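PDB 3QP9: type I polyketide synthase PikAII, which helps build polyketide chains in Streptomyces venezuelae, the fragment being a C2-type ketoreductase with a Rossmann fold, probably concerned with epimerization. Local coordinates for residues L233-L238 against A510-A515; F496-T501 against R516-E521; F421-A426 against S438-P443; K35-A40 against L228-L233. All coordinates share one frame; numbering follows the deposited sequence.

Interaction 1: residues L233-L238 against A510-A515; sequences LVRASL and ADLPEA
Glu514 OE2 is gripped twice by the guanidinium of Arg235. The stronger bond comes from Arg235 NE to Glu514 OE2 at 3.0 Å, bent to 156°; the second, from Arg235 NH1 to the same oxygen at 3.2 Å, is weak. The oxygen lies in the guanidinium plane, yet Arg235 NE approaches from above the carboxylate plane, the two planes standing 88° apart. This is therefore a one-oxygen salt bridge, not a side-by-side pairing of both oxygens. A bend at chi2 of Glu514 (67°) folds its carboxylate back to the arginine, whose NH2 is held separately by Ser27 O. The bridge ties the end of strand 227-235 to the first turn of the C-terminal helix 513-516, with Leu512 in the N-cap position and its carbonyl accepting from Ala515 N at 2.9 Å. The Leu512 side chain lies against the strand: its CB rests 3.6 Å from Leu233 O, and its CD1 lies 3.7 Å from Arg235 CG, the two side chains crossing at about a right angle. Two waters complete the seam, one joining Leu233 O to Asp511 N, the other Arg235 N to Asp511 O. Trp493 packs on Leu512, Arg235 and Glu514 from helix 493-501.

Interaction 2: residues F496-T501 against R516-E521; sequences FAPGFT and RRALDE
Thr501 and Leu519 reach toward each other tip to tip, OG1 of Thr501 meeting CD2 of Leu519 at 3.3 Å. Leu519 turns its CG beside its own backbone N (chi1 -54°), which sends the branched end toward the helix although the side chain sets out across it. Leu519 CD2 also lies 3.4 Å from Ala497 O and 3.9 Å from Ala497 CB. The threonine hydroxyl is turned inward by chi1 of 56° and donates to Ala497 O at 3.0 Å. That carbonyl also accepts from Thr501 N, and the two donors arrive from opposite faces of its plane, so a single oxygen holds both the backbone and the side chain of Thr501. The segment belongs to helix 493-501, kinked where Pro498 has no N-H to give to the preceding turn; the partner is a type I beta turn from Arg516 to Leu519, closed by Leu519 N to Arg516 O. Beside the leucine, the ring of Pro498 packs on the turn, its CG 3.7 Å from Ala518 O and its CD 4.0 Å from the Ala518 methyl. The methyls of Ala497 and Ala518 stand 4.3 Å apart.

Interaction 3: residues F421-A426 against S438-P443; sequences FLDALA and SVAWSP
Helix 421-426 runs roughly antiparallel to strand 438-441, their axes 7.8 Å apart at closest and their directions 147° apart, with the Asp423 and Ser438 CA atoms nearest at 5.3 Å. At that point the two side chains meet in one short bond: Ser438 OG donates to Asp423 OD2 at 2.7 Å. The hydroxyl comes to the anti side of the carboxylate oxygen and 27° out of its plane. Ser438 extends OG opposite its backbone N (chi1 -179°), which carries the hydroxyl up from the strand to the helix. Asp423 OD2 is shared: a water donates to it at 2.6 Å and also to Ser438 O, so that it bridges carboxylate and strand backbone, while Ser401 OG adds a weak bond from the neighbouring strand. Beside this polar link the small groups pack closely. The methyl of Ala426 sits 3.8 Å from Ser438 CB, and Leu422 O lies 3.6 Å from that same carbon, so the small serine is fitted between successive turns of the helix. Leu422 itself leans on Leu399 and Ser401 of strand 396-402, with which Val439 pairs through its backbone. The contact belongs to the beta-alpha-beta unit of strand 396-402, helix 413-426 and strand 435-441, the crossover from which the Rossmann fold of the ketoreductase domain is built.

Interaction 4: residues K35-A40 against L228-L233; sequences KRLAVA and LLARRL
The guanidinium of Arg232 has a water at its edge, in plane, and that water accepts from Arg232 NH1 at 2.9 Å and from Lys35 NZ. A bend at chi2 of Arg232 (-61°) folds the guanidinium back beside Lys35, and Arg232 NH2 donates to Arg231 O, which helps fix the turn of the plane. The aliphatic part of Lys35 passes obliquely by, CD 3.7 Å from Arg232 NH1. Two like charges come near one another here, Lys35 NZ and Arg232 NH1 being 4.2 Å apart; the shared water and the salt bridge of Arg232 to Glu218 probably ease their repulsion. Backbone bonds join the strands. Lys35 N to Ala230 O measures 2.7 Å and is almost straight at 171°, Ala230 N returns a bond to Lys35 O at 3.0 Å, and Leu37 N to Leu228 O extends the series at 2.8 Å. Lys35 and Ala230 thus form an antiparallel hydrogen-bonded pair, followed by the non-hydrogen-bonded pair of Arg36 and Leu229, whose side chains lie alongside each other on the opposite face. Leu37 lays CD2 against the Ala230 methyl at 3.9 Å. Such pairing sets strand 29-36 antiparallel to 227-235; since 227-235 also borders strand 220-224 and 29-36 borders strand 485-488, the pair joins two halves, consistent with the structural and catalytic subdomains of modular ketoreductases.

How the interactions relate
Interactions 1 and 4 are consecutive parts of strand 227-235: they share Leu233, their centres are 16 Å apart, and Asp511 makes a long, weak ion pair with Arg232. Interaction 2 touches interaction 1, 13 Å away between centres; their segments alternate along the chain, on the successive helices 493-501 and 513-516. Interaction 3 stands apart in the Rossmann core, about 18 Å from interaction 1 and 23 Å from interaction 4, centre to centre. In sequence interaction 4 closes first, and residues 421-443 fall between the two segments of interaction 1. Interactions 1, 2 and 4 bring the chain's start and end together beside the strands that join its halves.

Interaction 1: residues L233-L238 against A510-A515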
loop_
_atom_site.group_PDB
_atom_site.type_symbol
_atom_site.label_atom_id
_atom_site.label_comp_id
_atom_site.label_asym_id
_atom_site.label_seq_id
_atom_site.Cartn_x
_atom_site.Cartn_y
_atom_site.Cartn_z
ATOM N N LEU A 233 4.134 -2.213 13.354
ATOM C CA LEU A 233 2.683 -2.187 13.617
ATOM C C LEU A 233 2.423 -2.162 15.102
ATOM O O LEU A 233 2.893 -3.023 15.826
ATOM C CB LEU A 233 2.041 -3.416 12.964
ATOM C CG LEU A 233 0.519 -3.440 13.148
ATOM C CD1 LEU A 233 0.036 -2.432 12.057
ATOM C CD2 LEU A 233 0.091 -4.889 12.835
ATOM N N VAL A 234 1.775 -1.111 15.597
ATOM C CA VAL A 234 1.488 -1.008 16.994
ATOM C C VAL A 234 -0.014 -0.807 17.254
ATOM O O VAL A 234 -0.793 -0.398 16.370
ATOM C CB VAL A 234 2.294 0.199 17.675
ATOM C CG1 VAL A 234 3.883 -0.049 17.512
ATOM C CG2 VAL A 234 1.820 1.487 17.111
ATOM N N ARG A 235 -0.447 -1.006 18.496
ATOM C CA ARG A 235 -1.851 -0.673 18.821
ATOM C C ARG A 235 -2.071 0.808 18.769
ATOM O O ARG A 235 -1.222 1.616 19.192
ATOM C CB ARG A 235 -2.234 -1.119 20.255
ATOM C CG ARG A 235 -2.538 -2.562 20.283
ATOM C CD ARG A 235 -3.171 -3.074 21.564
ATOM N NE ARG A 235 -3.180 -4.530 21.422
ATOM C CZ ARG A 235 -4.092 -5.225 20.761
ATOM N NH1 ARG A 235 -3.975 -6.570 20.664
ATOM N NH2 ARG A 235 -5.119 -4.580 20.218
ATOM N N ALA A 236 -3.192 1.178 18.211
ATOM C CA ALA A 236 -3.614 2.559 18.166
ATOM C C ALA A 236 -4.854 2.747 19.037
ATOM O O ALA A 236 -5.898 3.142 18.551
ATOM C CB ALA A 236 -3.911 2.980 16.721
ATOM N N SER A 237 -4.780 2.406 20.312
ATOM C CA SER A 237 -5.993 2.492 21.129
ATOM C C SER A 237 -6.509 3.994 21.357
ATOM O O SER A 237 -5.799 4.953 21.031
ATOM C CB SER A 237 -5.843 1.615 22.389
ATOM O OG SER A 237 -5.875 0.229 21.954
ATOM N N LEU A 238 -7.773 4.181 21.764
ATOM C CA LEU A 238 -8.247 5.557 22.128
ATOM C C LEU A 238 -8.047 5.851 23.606
ATOM O O LEU A 238 -7.486 6.906 23.980
ATOM C CB LEU A 238 -9.717 5.820 21.743
ATOM C CG LEU A 238 -10.174 5.671 20.273
ATOM C CD1 LEU A 238 -11.567 6.274 20.113
ATOM C CD2 LEU A 238 -9.232 6.340 19.257
ATOM N N ALA A 510 7.495 -6.351 16.572
ATOM C CA ALA A 510 8.381 -6.374 17.751
ATOM C C ALA A 510 7.832 -5.541 18.872
ATOM O O ALA A 510 8.145 -5.790 20.024
ATOM C CB ALA A 510 9.816 -5.885 17.357
ATOM N N ASP A 511 7.029 -4.549 18.518
ATOM C CA ASP A 511 6.593 -3.567 19.504
ATOM C C ASP A 511 5.047 -3.704 19.775
ATOM O O ASP A 511 4.337 -2.791 20.182
ATOM C CB ASP A 511 7.050 -2.150 19.070
ATOM C CG ASP A 511 8.638 -1.969 19.033
ATOM O OD1 ASP A 511 9.464 -2.827 19.437
ATOM O OD2 ASP A 511 9.037 -0.907 18.544
ATOM N N LEU A 512 4.510 -4.870 19.491
ATOM C CA LEU A 512 3.135 -5.132 19.763
ATOM C C LEU A 512 3.046 -6.302 20.759
ATOM O O LEU A 512 3.227 -7.459 20.378
ATOM C CB LEU A 512 2.435 -5.481 18.432
ATOM C CG LEU A 512 0.934 -5.753 18.393
ATOM C CD1 LEU A 512 0.352 -4.532 18.989
ATOM C CD2 LEU A 512 0.479 -5.856 16.907
ATOM N N PRO A 513 2.792 -6.013 22.055
ATOM C CA PRO A 513 2.874 -7.073 23.119
ATOM C C PRO A 513 2.316 -8.485 22.849
ATOM O O PRO A 513 3.049 -9.447 23.030
ATOM C CB PRO A 513 2.190 -6.431 24.314
ATOM C CG PRO A 513 2.621 -4.943 24.152
ATOM C CD PRO A 513 2.576 -4.655 22.622
ATOM N N GLU A 514 1.055 -8.606 22.428
ATOM C CA GLU A 514 0.461 -9.931 22.203
ATOM C C GLU A 514 1.214 -10.659 21.084
ATOM O O GLU A 514 1.253 -11.899 21.025
ATOM C CB GLU A 514 -1.021 -9.803 21.840
ATOM C CG GLU A 514 -1.937 -9.038 22.801
ATOM C CD GLU A 514 -1.749 -7.492 22.999
ATOM O OE1 GLU A 514 -2.267 -7.049 24.059
ATOM O OE2 GLU A 514 -1.179 -6.688 22.186
ATOM N N ALA A 515 1.787 -9.911 20.134
ATOM C CA ALA A 515 2.496 -10.600 19.083
ATOM C C ALA A 515 3.920 -10.937 19.500
ATOM O O ALA A 515 4.359 -12.078 19.354
ATOM C CB ALA A 515 2.473 -9.746 17.765
HETATM O O HOH W 1 5.610 -3.620 16.355
HETATM O O HOH W 2 1.552 -1.866 20.509
#

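Interaction 2: residues F496-T501 against R516-E521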
loop_
_atom_site.group_PDB
_atom_site.type_symbol
_atom_site.label_atom_id
_atom_site.label_comp_id
_atom_site.label_asym_id
_atom_site.label_seq_id
_atom_site.Cartn_x
_atom_site.Cartn_y
_atom_site.Cartn_z
ATOM N N PHE A 496 -1.383 -15.546 14.890
ATOM C CA PHE A 496 -0.872 -14.799 13.766
ATOM C C PHE A 496 0.641 -14.622 13.720
ATOM O O PHE A 496 1.229 -14.778 12.670
ATOM C CB PHE A 496 -1.588 -13.440 13.646
ATOM C CG PHE A 496 -1.243 -12.686 12.347
ATOM C CD1 PHE A 496 -2.098 -12.714 11.252
ATOM C CD2 PHE A 496 -0.029 -11.952 12.261
ATOM C CE1 PHE A 496 -1.719 -12.026 10.062
ATOM C CE2 PHE A 496 0.382 -11.274 11.117
ATOM C CZ PHE A 496 -0.479 -11.267 9.998
ATOM N N ALA A 497 1.242 -14.158 14.817
ATOM C CA ALA A 497 2.664 -13.831 14.833
ATOM C C ALA A 497 3.539 -15.068 14.554
ATOM O O ALA A 497 4.451 -14.960 13.759
ATOM C CB ALA A 497 3.066 -13.128 16.164
ATOM N N PRO A 498 3.238 -16.246 15.140
ATOM C CA PRO A 498 4.066 -17.424 14.671
ATOM C C PRO A 498 3.820 -17.751 13.177
ATOM O O PRO A 498 4.806 -18.012 12.446
ATOM C CB PRO A 498 3.700 -18.587 15.636
ATOM C CG PRO A 498 3.144 -17.844 16.927
ATOM C CD PRO A 498 2.423 -16.571 16.309
ATOM N N GLY A 499 2.550 -17.711 12.732
ATOM C CA GLY A 499 2.226 -18.041 11.319
ATOM C C GLY A 499 2.898 -17.045 10.345
ATOM O O GLY A 499 3.382 -17.434 9.280
ATOM N N PHE A 500 2.952 -15.772 10.735
ATOM C CA PHE A 500 3.580 -14.712 9.908
ATOM C C PHE A 500 5.124 -14.862 9.822
ATOM O O PHE A 500 5.752 -14.383 8.911
ATOM C CB PHE A 500 3.221 -13.333 10.525
ATOM C CG PHE A 500 3.601 -12.135 9.646
ATOM C CD1 PHE A 500 2.988 -11.939 8.414
ATOM C CD2 PHE A 500 4.533 -11.213 10.075
ATOM C CE1 PHE A 500 3.334 -10.855 7.608
ATOM C CE2 PHE A 500 4.863 -10.098 9.274
ATOM C CZ PHE A 500 4.274 -9.954 8.033
ATOM N N THR A 501 5.743 -15.397 10.858
ATOM C CA THR A 501 7.220 -15.433 10.878
ATOM C C THR A 501 7.786 -16.811 10.639
ATOM O O THR A 501 9.004 -16.990 10.777
ATOM C CB THR A 501 7.836 -14.880 12.170
ATOM O OG1 THR A 501 7.314 -15.587 13.315
ATOM C CG2 THR A 501 7.555 -13.329 12.313
ATOM N N ARG A 516 4.633 -9.975 20.102
ATOM C CA ARG A 516 6.048 -10.194 20.513
ATOM C C ARG A 516 6.130 -11.315 21.561
ATOM O O ARG A 516 7.077 -12.117 21.556
ATOM C CB ARG A 516 6.643 -8.878 21.087
ATOM C CG ARG A 516 8.006 -9.027 21.623
ATOM C CD ARG A 516 9.073 -9.496 20.574
ATOM N NE ARG A 516 10.459 -9.630 21.114
ATOM C CZ ARG A 516 10.860 -10.705 21.827
ATOM N NH1 ARG A 516 9.990 -11.713 22.089
ATOM N NH2 ARG A 516 12.101 -10.787 22.289
ATOM N N ARG A 517 5.110 -11.439 22.394
ATOM C CA ARG A 517 5.211 -12.494 23.447
ATOM C C ARG A 517 5.042 -13.899 22.856
ATOM O O ARG A 517 5.328 -14.921 23.516
ATOM C CB ARG A 517 4.202 -12.242 24.559
ATOM C CG ARG A 517 4.664 -11.039 25.423
ATOM C CD ARG A 517 3.512 -10.464 26.153
ATOM N NE ARG A 517 3.791 -9.090 26.680
ATOM C CZ ARG A 517 2.867 -8.419 27.314
ATOM N NH1 ARG A 517 1.635 -8.991 27.460
ATOM N NH2 ARG A 517 3.133 -7.214 27.797
ATOM N N ALA A 518 4.526 -13.947 21.627
ATOM C CA ALA A 518 4.352 -15.236 20.891
ATOM C C ALA A 518 5.571 -15.536 20.049
ATOM O O ALA A 518 5.661 -16.578 19.318
ATOM C CB ALA A 518 3.123 -15.151 20.013
ATOM N N LEU A 519 6.528 -14.640 20.147
ATOM C CA LEU A 519 7.797 -14.774 19.417
ATOM C C LEU A 519 9.083 -14.907 20.309
ATOM O O LEU A 519 9.060 -14.668 21.566
ATOM C CB LEU A 519 7.929 -13.626 18.363
ATOM C CG LEU A 519 6.777 -13.431 17.335
ATOM C CD1 LEU A 519 6.900 -12.147 16.518
ATOM C CD2 LEU A 519 6.654 -14.595 16.355
ATOM N N ASP A 520 10.176 -15.303 19.637
ATOM C CA ASP A 520 11.559 -15.414 20.153
ATOM C C ASP A 520 12.497 -14.522 19.263
ATOM O O ASP A 520 12.221 -14.296 18.074
ATOM C CB ASP A 520 12.073 -16.856 19.913
ATOM C CG ASP A 520 12.059 -17.767 21.171
ATOM O OD1 ASP A 520 11.936 -17.241 22.313
ATOM O OD2 ASP A 520 12.193 -19.034 20.970
ATOM N N GLU A 521 13.616 -14.063 19.820
ATOM C CA GLU A 521 14.739 -13.561 19.007
ATOM C C GLU A 521 15.651 -14.689 18.474
ATOM O O GLU A 521 15.495 -15.856 18.877
ATOM C CB GLU A 521 15.563 -12.587 19.828
ATOM C CG GLU A 521 15.648 -11.217 19.165
ATOM C CD GLU A 521 15.622 -10.089 20.178
ATOM O OE1 GLU A 521 16.254 -10.233 21.272
ATOM O OE2 GLU A 521 14.951 -9.067 19.886
#

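Interaction 3: residues F421-A426 against S438-P443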
loop_
_atom_site.group_PDB
_atom_site.type_symbol
_atom_site.label_atom_id
_atom_site.label_comp_id
_atom_site.label_asym_id
_atom_site.label_seq_id
_atom_site.Cartn_x
_atom_site.Cartn_y
_atom_site.Cartn_z
ATOM N N PHE A 421 -1.123 1.935 -2.440
ATOM C CA PHE A 421 -1.175 3.272 -3.053
ATOM C C PHE A 421 -2.193 4.092 -2.320
ATOM O O PHE A 421 -1.976 5.370 -2.120
ATOM C CB PHE A 421 -1.556 3.202 -4.536
ATOM C CG PHE A 421 -1.654 4.545 -5.201
ATOM C CD1 PHE A 421 -0.503 5.151 -5.720
ATOM C CD2 PHE A 421 -2.907 5.188 -5.314
ATOM C CE1 PHE A 421 -0.581 6.400 -6.327
ATOM C CE2 PHE A 421 -3.003 6.361 -5.901
ATOM C CZ PHE A 421 -1.829 6.994 -6.451
ATOM N N LEU A 422 -3.304 3.431 -1.896
ATOM C CA LEU A 422 -4.364 4.135 -1.050
ATOM C C LEU A 422 -3.834 4.675 0.243
ATOM O O LEU A 422 -4.125 5.870 0.668
ATOM C CB LEU A 422 -5.535 3.173 -0.764
ATOM C CG LEU A 422 -6.093 2.432 -1.947
ATOM C CD1 LEU A 422 -7.242 1.560 -1.519
ATOM C CD2 LEU A 422 -6.651 3.508 -2.979
ATOM N N ASP A 423 -3.072 3.826 0.958
ATOM C CA ASP A 423 -2.498 4.199 2.247
ATOM C C ASP A 423 -1.500 5.343 2.028
ATOM O O ASP A 423 -1.454 6.304 2.785
ATOM C CB ASP A 423 -1.795 3.032 2.937
ATOM C CG ASP A 423 -2.692 1.909 3.261
ATOM O OD1 ASP A 423 -2.191 0.770 3.224
ATOM O OD2 ASP A 423 -3.856 2.111 3.770
ATOM N N ALA A 424 -0.774 5.328 0.928
ATOM C CA ALA A 424 0.115 6.478 0.658
ATOM C C ALA A 424 -0.539 7.782 0.316
ATOM O O ALA A 424 0.040 8.826 0.597
ATOM C CB ALA A 424 1.098 6.155 -0.498
ATOM N N LEU A 425 -1.630 7.750 -0.464
ATOM C CA LEU A 425 -2.455 8.970 -0.710
ATOM C C LEU A 425 -2.775 9.601 0.610
ATOM O O LEU A 425 -2.712 10.816 0.742
ATOM C CB LEU A 425 -3.726 8.619 -1.484
ATOM C CG LEU A 425 -3.664 8.332 -2.990
ATOM C CD1 LEU A 425 -5.065 8.022 -3.489
ATOM C CD2 LEU A 425 -3.123 9.514 -3.822
ATOM N N ALA A 426 -3.115 8.798 1.632
ATOM C CA ALA A 426 -3.445 9.366 2.928
ATOM C C ALA A 426 -2.289 10.099 3.633
ATOM O O ALA A 426 -2.506 10.953 4.516
ATOM C CB ALA A 426 -4.084 8.321 3.817
ATOM N N SER A 438 -7.200 6.607 4.860
ATOM C CA SER A 438 -7.193 5.258 4.350
ATOM C C SER A 438 -7.416 4.285 5.531
ATOM O O SER A 438 -6.637 4.245 6.545
ATOM C CB SER A 438 -5.917 4.945 3.650
ATOM O OG SER A 438 -5.964 3.614 3.142
ATOM N N VAL A 439 -8.436 3.467 5.426
ATOM C CA VAL A 439 -8.578 2.432 6.456
ATOM C C VAL A 439 -8.188 1.035 5.916
ATOM O O VAL A 439 -8.773 0.521 4.939
ATOM C CB VAL A 439 -9.994 2.388 7.020
ATOM C CG1 VAL A 439 -10.061 1.345 8.064
ATOM C CG2 VAL A 439 -10.366 3.803 7.707
ATOM N N ALA A 440 -7.203 0.385 6.547
ATOM C CA ALA A 440 -6.746 -0.931 6.026
ATOM C C ALA A 440 -7.488 -2.000 6.800
ATOM O O ALA A 440 -7.229 -2.212 7.935
ATOM C CB ALA A 440 -5.269 -1.081 6.248
ATOM N N TRP A 441 -8.352 -2.754 6.150
ATOM C CA TRP A 441 -9.233 -3.705 6.807
ATOM C C TRP A 441 -8.767 -5.122 6.659
ATOM O O TRP A 441 -8.140 -5.516 5.652
ATOM C CB TRP A 441 -10.584 -3.668 6.130
ATOM C CG TRP A 441 -11.328 -2.349 6.206
ATOM C CD1 TRP A 441 -11.455 -1.408 5.198
ATOM C CD2 TRP A 441 -12.216 -1.914 7.259
ATOM N NE1 TRP A 441 -12.294 -0.395 5.602
ATOM C CE2 TRP A 441 -12.826 -0.710 6.827
ATOM C CE3 TRP A 441 -12.565 -2.450 8.503
ATOM C CZ2 TRP A 441 -13.763 0.023 7.637
ATOM C CZ3 TRP A 441 -13.537 -1.759 9.306
ATOM C CH2 TRP A 441 -14.059 -0.513 8.895
ATOM N N SER A 442 -9.060 -5.915 7.679
ATOM C CA SER A 442 -8.991 -7.321 7.503
ATOM C C SER A 442 -10.308 -7.740 6.891
ATOM O O SER A 442 -11.254 -6.980 6.931
ATOM C CB SER A 442 -8.694 -8.039 8.859
ATOM O OG SER A 442 -9.741 -7.877 9.759
ATOM N N PRO A 443 -10.388 -8.960 6.304
ATOM C CA PRO A 443 -11.654 -9.279 5.607
ATOM C C PRO A 443 -12.917 -9.285 6.445
ATOM O O PRO A 443 -12.934 -9.787 7.561
ATOM C CB PRO A 443 -11.389 -10.724 5.071
ATOM C CG PRO A 443 -9.874 -10.733 4.769
ATOM C CD PRO A 443 -9.320 -9.908 5.977
HETATM O O HOH W 3 -3.995 2.579 6.358
#

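Interaction 4: residues K35-A40 against L228-L233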
loop_
_atom_site.group_PDB
_atom_site.type_symbol
_atom_site.label_atom_id
_atom_site.label_comp_id
_atom_site.label_asym_id
_atom_site.label_seq_id
_atom_site.Cartn_x
_atom_site.Cartn_y
_atom_site.Cartn_z
ATOM N N LYS A 35 10.006 3.631 14.239
ATOM C CA LYS A 35 10.788 3.675 15.482
ATOM C C LYS A 35 12.195 4.211 15.161
ATOM O O LYS A 35 12.929 3.628 14.380
ATOM C CB LYS A 35 10.917 2.244 16.015
ATOM C CG LYS A 35 11.884 2.039 17.117
ATOM C CD LYS A 35 12.097 0.459 17.377
ATOM C CE LYS A 35 12.291 0.159 18.895
ATOM N NZ LYS A 35 13.343 -0.924 19.017
ATOM N N ARG A 36 12.581 5.309 15.801
ATOM C CA ARG A 36 13.968 5.819 15.641
ATOM C C ARG A 36 15.019 4.794 16.105
ATOM O O ARG A 36 14.952 4.286 17.277
ATOM C CB ARG A 36 14.089 7.111 16.472
ATOM C CG ARG A 36 13.128 8.152 15.929
ATOM C CD ARG A 36 12.902 9.291 16.955
ATOM N NE ARG A 36 13.317 10.558 16.383
ATOM C CZ ARG A 36 12.551 11.295 15.587
ATOM N NH1 ARG A 36 11.301 10.887 15.261
ATOM N NH2 ARG A 36 13.042 12.431 15.112
ATOM N N LEU A 37 16.007 4.479 15.268
ATOM C CA LEU A 37 17.014 3.481 15.642
ATOM C C LEU A 37 18.271 4.162 16.263
ATOM O O LEU A 37 18.737 5.209 15.757
ATOM C CB LEU A 37 17.427 2.655 14.418
ATOM C CG LEU A 37 16.310 1.878 13.721
ATOM C CD1 LEU A 37 16.873 1.105 12.529
ATOM C CD2 LEU A 37 15.639 0.885 14.748
ATOM N N ALA A 38 18.838 3.530 17.305
ATOM C CA ALA A 38 20.081 4.011 17.943
ATOM C C ALA A 38 21.243 4.154 16.946
ATOM O O ALA A 38 21.406 3.312 16.060
ATOM C CB ALA A 38 20.458 3.030 19.076
ATOM N N VAL A 39 22.055 5.212 17.044
ATOM C CA VAL A 39 23.294 5.260 16.195
ATOM C C VAL A 39 24.167 4.031 16.485
ATOM O O VAL A 39 24.244 3.618 17.654
ATOM C CB VAL A 39 24.116 6.561 16.389
ATOM C CG1 VAL A 39 23.440 7.727 15.643
ATOM C CG2 VAL A 39 24.327 6.858 17.873
ATOM N N ALA A 40 24.755 3.406 15.450
ATOM C CA ALA A 40 25.568 2.151 15.632
ATOM C C ALA A 40 26.744 2.225 16.642
ATOM O O ALA A 40 27.275 3.310 16.942
ATOM C CB ALA A 40 26.070 1.606 14.276
ATOM N N LEU A 228 18.167 6.736 11.102
ATOM C CA LEU A 228 17.343 5.617 10.594
ATOM C C LEU A 228 16.089 5.387 11.441
ATOM O O LEU A 228 16.129 5.552 12.723
ATOM C CB LEU A 228 18.181 4.354 10.508
ATOM C CG LEU A 228 19.470 4.371 9.717
ATOM C CD1 LEU A 228 20.261 3.116 9.988
ATOM C CD2 LEU A 228 19.137 4.522 8.205
ATOM N N LEU A 229 14.982 5.092 10.760
ATOM C CA LEU A 229 13.697 4.688 11.360
ATOM C C LEU A 229 13.188 3.329 10.817
ATOM O O LEU A 229 13.339 3.049 9.654
ATOM C CB LEU A 229 12.599 5.727 11.121
ATOM C CG LEU A 229 12.894 7.089 11.765
ATOM C CD1 LEU A 229 13.750 7.977 10.772
ATOM C CD2 LEU A 229 11.632 7.947 12.255
ATOM N N ALA A 230 12.577 2.498 11.669
ATOM C CA ALA A 230 12.148 1.203 11.264
ATOM C C ALA A 230 10.658 1.027 11.509
ATOM O O ALA A 230 10.074 1.501 12.521
ATOM C CB ALA A 230 12.942 0.113 12.032
ATOM N N ARG A 231 10.042 0.334 10.584
ATOM C CA ARG A 231 8.583 0.165 10.529
ATOM C C ARG A 231 8.012 -0.822 11.554
ATOM O O ARG A 231 8.517 -1.990 11.724
ATOM C CB ARG A 231 8.191 -0.260 9.109
ATOM C CG ARG A 231 6.646 -0.169 8.798
ATOM C CD ARG A 231 6.502 -0.065 7.227
ATOM N NE ARG A 231 5.052 -0.116 6.855
ATOM C CZ ARG A 231 4.317 -1.228 6.732
ATOM N NH1 ARG A 231 3.018 -1.123 6.352
ATOM N NH2 ARG A 231 4.773 -2.416 7.106
ATOM N N ARG A 232 6.965 -0.395 12.216
ATOM C CA ARG A 232 6.362 -1.196 13.316
ATOM C C ARG A 232 4.850 -1.109 13.211
ATOM O O ARG A 232 4.330 -0.007 13.023
ATOM C CB ARG A 232 6.806 -0.538 14.701
ATOM C CG ARG A 232 8.279 -0.732 15.056
ATOM C CD ARG A 232 8.616 -2.283 15.188
ATOM N NE ARG A 232 10.001 -2.451 15.702
ATOM C CZ ARG A 232 11.062 -2.555 14.921
ATOM N NH1 ARG A 232 12.259 -2.738 15.436
ATOM N NH2 ARG A 232 10.899 -2.474 13.603
ATOM N N LEU A 233 4.134 -2.213 13.354
ATOM C CA LEU A 233 2.683 -2.187 13.617
ATOM C C LEU A 233 2.423 -2.162 15.102
ATOM O O LEU A 233 2.893 -3.023 15.826
ATOM C CB LEU A 233 2.041 -3.416 12.964
ATOM C CG LEU A 233 0.519 -3.440 13.148
ATOM C CD1 LEU A 233 0.036 -2.432 12.057
ATOM C CD2 LEU A 233 0.091 -4.889 12.835
HETATM O O HOH W 4 11.790 -2.955 18.292
HETATM O O HOH W 5 19.909 6.299 13.260
#